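Local coordinates for protein L-cysteine S-thiosulfotransferase subunit SoxA (Paracoccus denitrificans, PDB 2C1D) that joins thiosulfate to a cysteine of the carrier protein SoxY, working as the diheme subunit of the periplasmic SoxAX cytochrome complex in sulfur oxidation, at residues A29-T34 / C183-A188; E125-T130 / K135-L140. One frame throughout, in Å; residues are numbered along the deposited sequence.

Contact 1. Residues A29-T34 / C183-A188. With HEC (heme c), chain J.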
loop_
_atom_site.group_PDB
_atom_site.type_symbol
_atom_site.label_atom_id
_atom_site.label_comp_id
_atom_site.label_asym_id
_atom_site.label_seq_id
_atom_site.Cartn_x
_atom_site.Cartn_y
_atom_site.Cartn_z
ATOM N N ALA A 29 9.471 17.312 6.050
ATOM C CA ALA A 29 9.619 18.582 5.318
ATOM C C ALA A 29 10.654 18.526 4.189
ATOM O O ALA A 29 10.486 19.193 3.176
ATOM C CB ALA A 29 9.934 19.733 6.283
ATOM N N ASP A 30 11.714 17.737 4.350
ATOM C CA ASP A 30 12.676 17.507 3.251
ATOM C C ASP A 30 12.210 16.452 2.203
ATOM O O ASP A 30 12.858 16.263 1.154
ATOM C CB ASP A 30 14.065 17.132 3.817
ATOM C CG ASP A 30 15.217 17.381 2.803
ATOM O OD1 ASP A 30 15.049 18.195 1.851
ATOM O OD2 ASP A 30 16.330 16.786 2.875
ATOM N N THR A 31 11.077 15.804 2.460
ATOM C CA THR A 31 10.582 14.680 1.646
ATOM C C THR A 31 9.506 15.094 0.659
ATOM O O THR A 31 9.554 14.744 -0.520
ATOM C CB THR A 31 10.037 13.609 2.602
ATOM O OG1 THR A 31 11.110 13.126 3.425
ATOM C CG2 THR A 31 9.514 12.384 1.865
ATOM N N PHE A 32 8.530 15.845 1.149
ATOM C CA PHE A 32 7.411 16.327 0.353
ATOM C C PHE A 32 7.307 17.832 0.510
ATOM O O PHE A 32 7.562 18.369 1.588
ATOM C CB PHE A 32 6.085 15.733 0.883
ATOM C CG PHE A 32 5.966 14.233 0.758
ATOM C CD1 PHE A 32 6.222 13.593 -0.452
ATOM C CD2 PHE A 32 5.514 13.473 1.842
ATOM C CE1 PHE A 32 6.061 12.198 -0.577
ATOM C CE2 PHE A 32 5.345 12.079 1.724
ATOM C CZ PHE A 32 5.628 11.449 0.513
ATOM N N ASP A 33 6.896 18.506 -0.549
ATOM C CA ASP A 33 6.538 19.916 -0.469
ATOM C C ASP A 33 5.164 19.989 0.193
ATOM O O ASP A 33 4.859 20.901 0.966
ATOM C CB ASP A 33 6.471 20.527 -1.878
ATOM C CG ASP A 33 7.859 20.744 -2.501
ATOM O OD1 ASP A 33 7.922 20.989 -3.730
ATOM O OD2 ASP A 33 8.930 20.663 -1.850
ATOM N N THR A 34 4.350 18.983 -0.112
ATOM C CA THR A 34 2.954 18.952 0.279
ATOM C C THR A 34 2.477 17.508 0.518
ATOM O O THR A 34 2.828 16.608 -0.248
ATOM C CB THR A 34 2.134 19.566 -0.845
ATOM O OG1 THR A 34 2.624 20.891 -1.137
ATOM C CG2 THR A 34 0.697 19.772 -0.420
ATOM N N CYS A 183 7.148 3.063 -3.579
ATOM C CA CYS A 183 5.931 3.368 -4.309
ATOM C C CYS A 183 5.269 4.690 -3.909
ATOM O O CYS A 183 5.009 5.536 -4.776
ATOM C CB CYS A 183 4.952 2.220 -4.158
ATOM S SG CYS A 183 5.570 0.755 -4.997
ATOM N N HIS A 184 5.049 4.875 -2.610
ATOM C CA HIS A 184 4.276 6.000 -2.079
ATOM C C HIS A 184 5.055 7.291 -1.840
ATOM O O HIS A 184 4.452 8.360 -1.750
ATOM C CB HIS A 184 3.578 5.579 -0.812
ATOM C CG HIS A 184 2.548 4.538 -1.075
ATOM N ND1 HIS A 184 1.602 4.694 -2.061
ATOM C CD2 HIS A 184 2.336 3.319 -0.533
ATOM C CE1 HIS A 184 0.841 3.615 -2.106
ATOM N NE2 HIS A 184 1.280 2.757 -1.204
ATOM N N GLU A 185 6.375 7.188 -1.752
ATOM C CA GLU A 185 7.212 8.376 -1.584
ATOM C C GLU A 185 7.915 8.712 -2.910
ATOM O O GLU A 185 7.732 9.811 -3.463
ATOM C CB GLU A 185 8.180 8.163 -0.413
ATOM C CG GLU A 185 9.047 9.362 -0.054
ATOM C CD GLU A 185 9.878 9.116 1.194
ATOM O OE1 GLU A 185 11.121 9.139 1.080
ATOM O OE2 GLU A 185 9.306 8.881 2.285
ATOM N N ASP A 186 8.656 7.752 -3.472
ATOM C CA ASP A 186 9.431 8.021 -4.691
ATOM C C ASP A 186 8.563 8.180 -5.907
ATOM O O ASP A 186 8.972 8.828 -6.862
ATOM C CB ASP A 186 10.429 6.891 -4.981
ATOM C CG ASP A 186 11.512 6.782 -3.941
ATOM O OD1 ASP A 186 11.675 7.718 -3.107
ATOM O OD2 ASP A 186 12.240 5.772 -3.870
ATOM N N ASN A 187 7.379 7.569 -5.905
ATOM C CA ASN A 187 6.582 7.496 -7.120
ATOM C C ASN A 187 5.134 7.997 -7.022
ATOM O O ASN A 187 4.335 7.717 -7.908
ATOM C CB ASN A 187 6.617 6.075 -7.689
ATOM C CG ASN A 187 7.919 5.761 -8.373
ATOM O OD1 ASN A 187 8.194 6.278 -9.459
ATOM N ND2 ASN A 187 8.748 4.947 -7.730
ATOM N N ALA A 188 4.824 8.757 -5.980
ATOM C CA ALA A 188 3.518 9.397 -5.842
ATOM C C ALA A 188 3.297 10.279 -7.045
ATOM O O ALA A 188 4.198 11.020 -7.434
ATOM C CB ALA A 188 3.462 10.228 -4.571
HETATM FE FE HEC J . 0.560 0.848 -1.000
HETATM C CHA HEC J . -2.571 1.990 -1.755
HETATM C CHB HEC J . 0.036 1.832 2.281
HETATM C CHC HEC J . 3.583 -0.399 -0.163
HETATM C CHD HEC J . 1.259 0.353 -4.287
HETATM N NA HEC J . -1.003 1.762 0.066
HETATM C C1A HEC J . -2.203 2.145 -0.456
HETATM C C2A HEC J . -2.980 2.747 0.593
HETATM C C3A HEC J . -2.240 2.692 1.722
HETATM C C4A HEC J . -0.983 2.078 1.401
HETATM C CMA HEC J . -2.619 3.179 3.119
HETATM C CAA HEC J . -4.403 3.340 0.449
HETATM C CBA HEC J . -4.295 4.870 0.331
HETATM C CGA HEC J . -5.672 5.520 0.261
HETATM O O1A HEC J . -5.724 6.766 0.161
HETATM O O2A HEC J . -6.724 4.797 0.282
HETATM N NB HEC J . 1.587 0.740 0.694
HETATM C C1B HEC J . 1.195 1.150 1.958
HETATM C C2B HEC J . 2.165 0.696 2.905
HETATM C C3B HEC J . 3.149 0.099 2.241
HETATM C C4B HEC J . 2.788 0.087 0.850
HETATM C CMB HEC J . 2.106 0.982 4.407
HETATM C CAB HEC J . 4.413 -0.540 2.856
HETATM C CBB HEC J . 4.083 -1.544 3.725
HETATM N NC HEC J . 2.153 0.113 -2.052
HETATM C C1C HEC J . 3.319 -0.326 -1.506
HETATM C C2C HEC J . 4.184 -0.807 -2.566
HETATM C C3C HEC J . 3.542 -0.596 -3.731
HETATM C C4C HEC J . 2.254 -0.002 -3.395
HETATM C CMC HEC J . 5.581 -1.400 -2.277
HETATM C CAC HEC J . 3.932 -0.860 -5.226
HETATM C CBC HEC J . 4.556 -1.961 -5.667
HETATM N ND HEC J . -0.466 1.107 -2.702
HETATM C C1D HEC J . 0.020 0.826 -3.982
HETATM C C2D HEC J . -1.007 1.103 -4.967
HETATM C C3D HEC J . -2.192 1.595 -4.172
HETATM C C4D HEC J . -1.769 1.569 -2.790
HETATM C CMD HEC J . -0.937 0.938 -6.496
HETATM C CAD HEC J . -3.557 2.085 -4.715
HETATM C CBD HEC J . -3.364 3.513 -5.259
HETATM C CGD HEC J . -3.136 4.535 -4.163
HETATM O O1D HEC J . -1.985 4.848 -3.787
HETATM O O2D HEC J . -4.102 5.084 -3.627
HETATM O O HOH W 1 12.401 10.243 3.038
#
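Thr-31 and Glu-185 mark the closest approach of the two backbones, 7.8 Å between their CA atoms, where the 29-34 loop passes the 183-188 segment; no direct hydrogen bond joins the segments. Side chains and one water fill the distance. Thr-31 presents its methyl to the carboxylate of Glu-185, CG2 lying 3.4 Å from CD, and the two side chains cross at about a right angle. A chi1 of -63° sets Thr-31 OG1 beside the backbone N and CG2 anti to it, so the methyl faces Glu-185 and the hydroxyl reaches a water, which lies 3.2 Å from Thr-31 OG1 and donates to Glu-185 OE1 at 2.6 Å. Phe-32 meets this backbone with its ring edge, CZ 4.0 Å from Glu-185 CA, while the Thr-31 methyl sits over the centre of one ring face. Cys-183, probably covalently attached to heme, and His-184, whose NE2 binds the iron and whose ND1 is hydrogen-bonded to Ser-198 O, close the CXXCH motif begun at Cys-180. Glu-185 OE2 is hydrogen-bonded to Tyr-170 OH and forms a salt bridge with Arg-251. Gripped at both oxygens, the carboxylate would probably stay charged, one residue past the iron-binding histidine.

Contact 2. Residues E125-T130 / K135-L140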
loop_
_atom_site.group_PDB
_atom_site.type_symbol
_atom_site.label_atom_id
_atom_site.label_comp_id
_atom_site.label_asym_id
_atom_site.label_seq_id
_atom_site.Cartn_x
_atom_site.Cartn_y
_atom_site.Cartn_z
ATOM N N GLU A 125 -16.078 -13.259 23.277
ATOM C CA GLU A 125 -14.911 -13.673 22.544
ATOM C C GLU A 125 -14.499 -12.464 21.711
ATOM O O GLU A 125 -15.355 -11.742 21.197
ATOM C CB GLU A 125 -15.277 -14.884 21.666
ATOM C CG GLU A 125 -14.300 -15.212 20.550
ATOM C CD GLU A 125 -14.448 -16.651 20.049
ATOM O OE1 GLU A 125 -15.480 -17.305 20.372
ATOM O OE2 GLU A 125 -13.529 -17.131 19.335
ATOM N N LYS A 126 -13.201 -12.225 21.614
ATOM C CA LYS A 126 -12.710 -11.053 20.879
ATOM C C LYS A 126 -13.211 -11.059 19.435
ATOM O O LYS A 126 -13.330 -12.125 18.805
ATOM C CB LYS A 126 -11.187 -10.927 20.963
ATOM C CG LYS A 126 -10.348 -11.770 19.991
ATOM C CD LYS A 126 -8.875 -11.273 19.907
ATOM C CE LYS A 126 -8.502 -10.700 18.496
ATOM N NZ LYS A 126 -7.253 -9.819 18.492
ATOM N N TRP A 127 -13.545 -9.882 18.924
ATOM C CA TRP A 127 -13.880 -9.741 17.500
ATOM C C TRP A 127 -12.625 -9.834 16.630
ATOM O O TRP A 127 -11.562 -9.287 16.966
ATOM C CB TRP A 127 -14.606 -8.419 17.219
ATOM C CG TRP A 127 -15.987 -8.280 17.837
ATOM C CD1 TRP A 127 -16.761 -9.264 18.401
ATOM C CD2 TRP A 127 -16.749 -7.072 17.937
ATOM N NE1 TRP A 127 -17.949 -8.733 18.845
ATOM C CE2 TRP A 127 -17.974 -7.393 18.560
ATOM C CE3 TRP A 127 -16.528 -5.745 17.535
ATOM C CZ2 TRP A 127 -18.949 -6.442 18.820
ATOM C CZ3 TRP A 127 -17.507 -4.796 17.790
ATOM C CH2 TRP A 127 -18.695 -5.142 18.426
ATOM N N GLY A 128 -12.754 -10.538 15.505
ATOM C CA GLY A 128 -11.709 -10.576 14.505
ATOM C C GLY A 128 -11.400 -9.151 14.111
ATOM O O GLY A 128 -12.308 -8.351 13.925
ATOM N N VAL A 129 -10.120 -8.828 13.955
ATOM C CA VAL A 129 -9.724 -7.459 13.618
ATOM C C VAL A 129 -10.165 -6.964 12.252
ATOM O O VAL A 129 -10.190 -5.763 12.030
ATOM C CB VAL A 129 -8.200 -7.214 13.806
ATOM C CG1 VAL A 129 -7.808 -7.554 15.232
ATOM C CG2 VAL A 129 -7.375 -8.001 12.814
ATOM N N THR A 130 -10.517 -7.878 11.337
ATOM C CA THR A 130 -11.131 -7.507 10.059
ATOM C C THR A 130 -12.546 -8.049 9.896
ATOM O O THR A 130 -13.075 -8.091 8.778
ATOM C CB THR A 130 -10.268 -7.988 8.871
ATOM O OG1 THR A 130 -10.156 -9.412 8.905
ATOM C CG2 THR A 130 -8.866 -7.525 9.029
ATOM N N LYS A 135 -15.012 -3.690 11.580
ATOM C CA LYS A 135 -14.939 -2.655 10.532
ATOM C C LYS A 135 -16.101 -1.655 10.653
ATOM O O LYS A 135 -15.910 -0.449 10.531
ATOM C CB LYS A 135 -14.902 -3.299 9.146
ATOM C CG LYS A 135 -13.703 -4.220 8.985
ATOM C CD LYS A 135 -13.471 -4.700 7.543
ATOM C CE LYS A 135 -14.675 -5.401 6.914
ATOM N NZ LYS A 135 -14.233 -6.076 5.624
ATOM N N ASP A 136 -17.301 -2.142 10.953
ATOM C CA ASP A 136 -18.422 -1.240 11.156
ATOM C C ASP A 136 -18.193 -0.354 12.382
ATOM O O ASP A 136 -18.532 0.830 12.362
ATOM C CB ASP A 136 -19.755 -1.961 11.374
ATOM C CG ASP A 136 -20.161 -2.886 10.225
ATOM O OD1 ASP A 136 -19.641 -2.816 9.074
ATOM O OD2 ASP A 136 -20.993 -3.793 10.456
ATOM N N MET A 137 -17.689 -0.940 13.468
ATOM C CA MET A 137 -17.494 -0.164 14.688
ATOM C C MET A 137 -16.421 0.909 14.480
ATOM O O MET A 137 -16.607 2.050 14.881
ATOM C CB MET A 137 -17.149 -1.050 15.880
ATOM C CG MET A 137 -17.366 -0.340 17.230
ATOM S SD MET A 137 -19.042 0.248 17.488
ATOM C CE MET A 137 -19.876 -1.362 17.708
ATOM N N LEU A 138 -15.314 0.548 13.826
ATOM C CA LEU A 138 -14.268 1.542 13.517
ATOM C C LEU A 138 -14.802 2.638 12.624
ATOM O O LEU A 138 -14.400 3.786 12.747
ATOM C CB LEU A 138 -13.085 0.920 12.801
ATOM C CG LEU A 138 -12.225 -0.136 13.485
ATOM C CD1 LEU A 138 -10.801 -0.109 12.971
ATOM C CD2 LEU A 138 -12.257 -0.068 14.983
ATOM N N SER A 139 -15.691 2.275 11.712
ATOM C CA SER A 139 -16.319 3.248 10.807
ATOM C C SER A 139 -17.103 4.276 11.605
ATOM O O SER A 139 -16.909 5.488 11.440
ATOM C CB SER A 139 -17.228 2.517 9.794
ATOM O OG SER A 139 -16.438 1.733 8.894
ATOM N N LEU A 140 -17.963 3.782 12.496
ATOM C CA LEU A 140 -18.747 4.642 13.396
ATOM C C LEU A 140 -17.869 5.544 14.250
ATOM O O LEU A 140 -18.095 6.757 14.333
ATOM C CB LEU A 140 -19.650 3.800 14.311
ATOM C CG LEU A 140 -20.514 4.551 15.327
ATOM C CD1 LEU A 140 -21.558 5.426 14.629
ATOM C CD2 LEU A 140 -21.164 3.568 16.326
#
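Trp-127 and Met-137 make the apolar half of this contact. The methyl CE of Met-137 comes to the edge of the indole, near the ring plane, 4.0 Å from Trp-127 CH2, so the six-membered end of the ring is touched rather than its face. Met-137 starts with CG anti to the backbone N (chi1 -162°), then bends at chi2 and chi3, which brings CE round to the indole. Heme c touches both residues, and the Met-137 side chain also lies about 4 Å from that of Cys-80, which is covalently attached to that heme; loop and helix belong to the cytochrome c domain that carries it.

The second meeting is between an aliphatic chain and a backbone carbonyl. Lys-135 runs past Thr-130 O, with CD and CE each 3.6 Å from that oxygen, and a bend at chi3 (-56°) helps carry the amine onward to a hydrogen bond with Met-215 O. With an alanine here, Met-215 O would probably lose this donor and the Thr-130 carbonyl its aliphatic cover.

Hydrogen bonds act within the helix, not across the contact. Lys-135 O accepts Ser-139 N at 3.0 Å and Ser-139 OG at 2.8 Å, the two donors coming from opposite faces of its carbonyl plane.

The 125-130 segment belongs to the loop that joins helix 110-122 to helix 132-143, and Trp-127 N is hydrogen-bonded to Asn-115 OD1 of helix 110-122. Met-137 also packs on Trp-69 of helix 59-70, while Lys-135 reaches strand 214-216 through Met-215.

Both contacts lie at a c-type heme, each at a different one, and they share no helix or strand. Their centres are 32 Å apart, on opposite sides of the chain's centre. Contact 1 joins segments far apart in sequence, whereas contact 2 is local, closing a loop onto the helix that follows it. Contact 1 lies farther out, about 19 Å from the centre of the chain to its own centre against 13 Å for contact 2, and one of its four touching residues is buried against two of four. In contact 1 a water and a carboxylate accompany the packing next to an iron ligand; contact 2 brings a buried tryptophan and methionine to the heme surroundings, with a lysine chain at its more exposed margin.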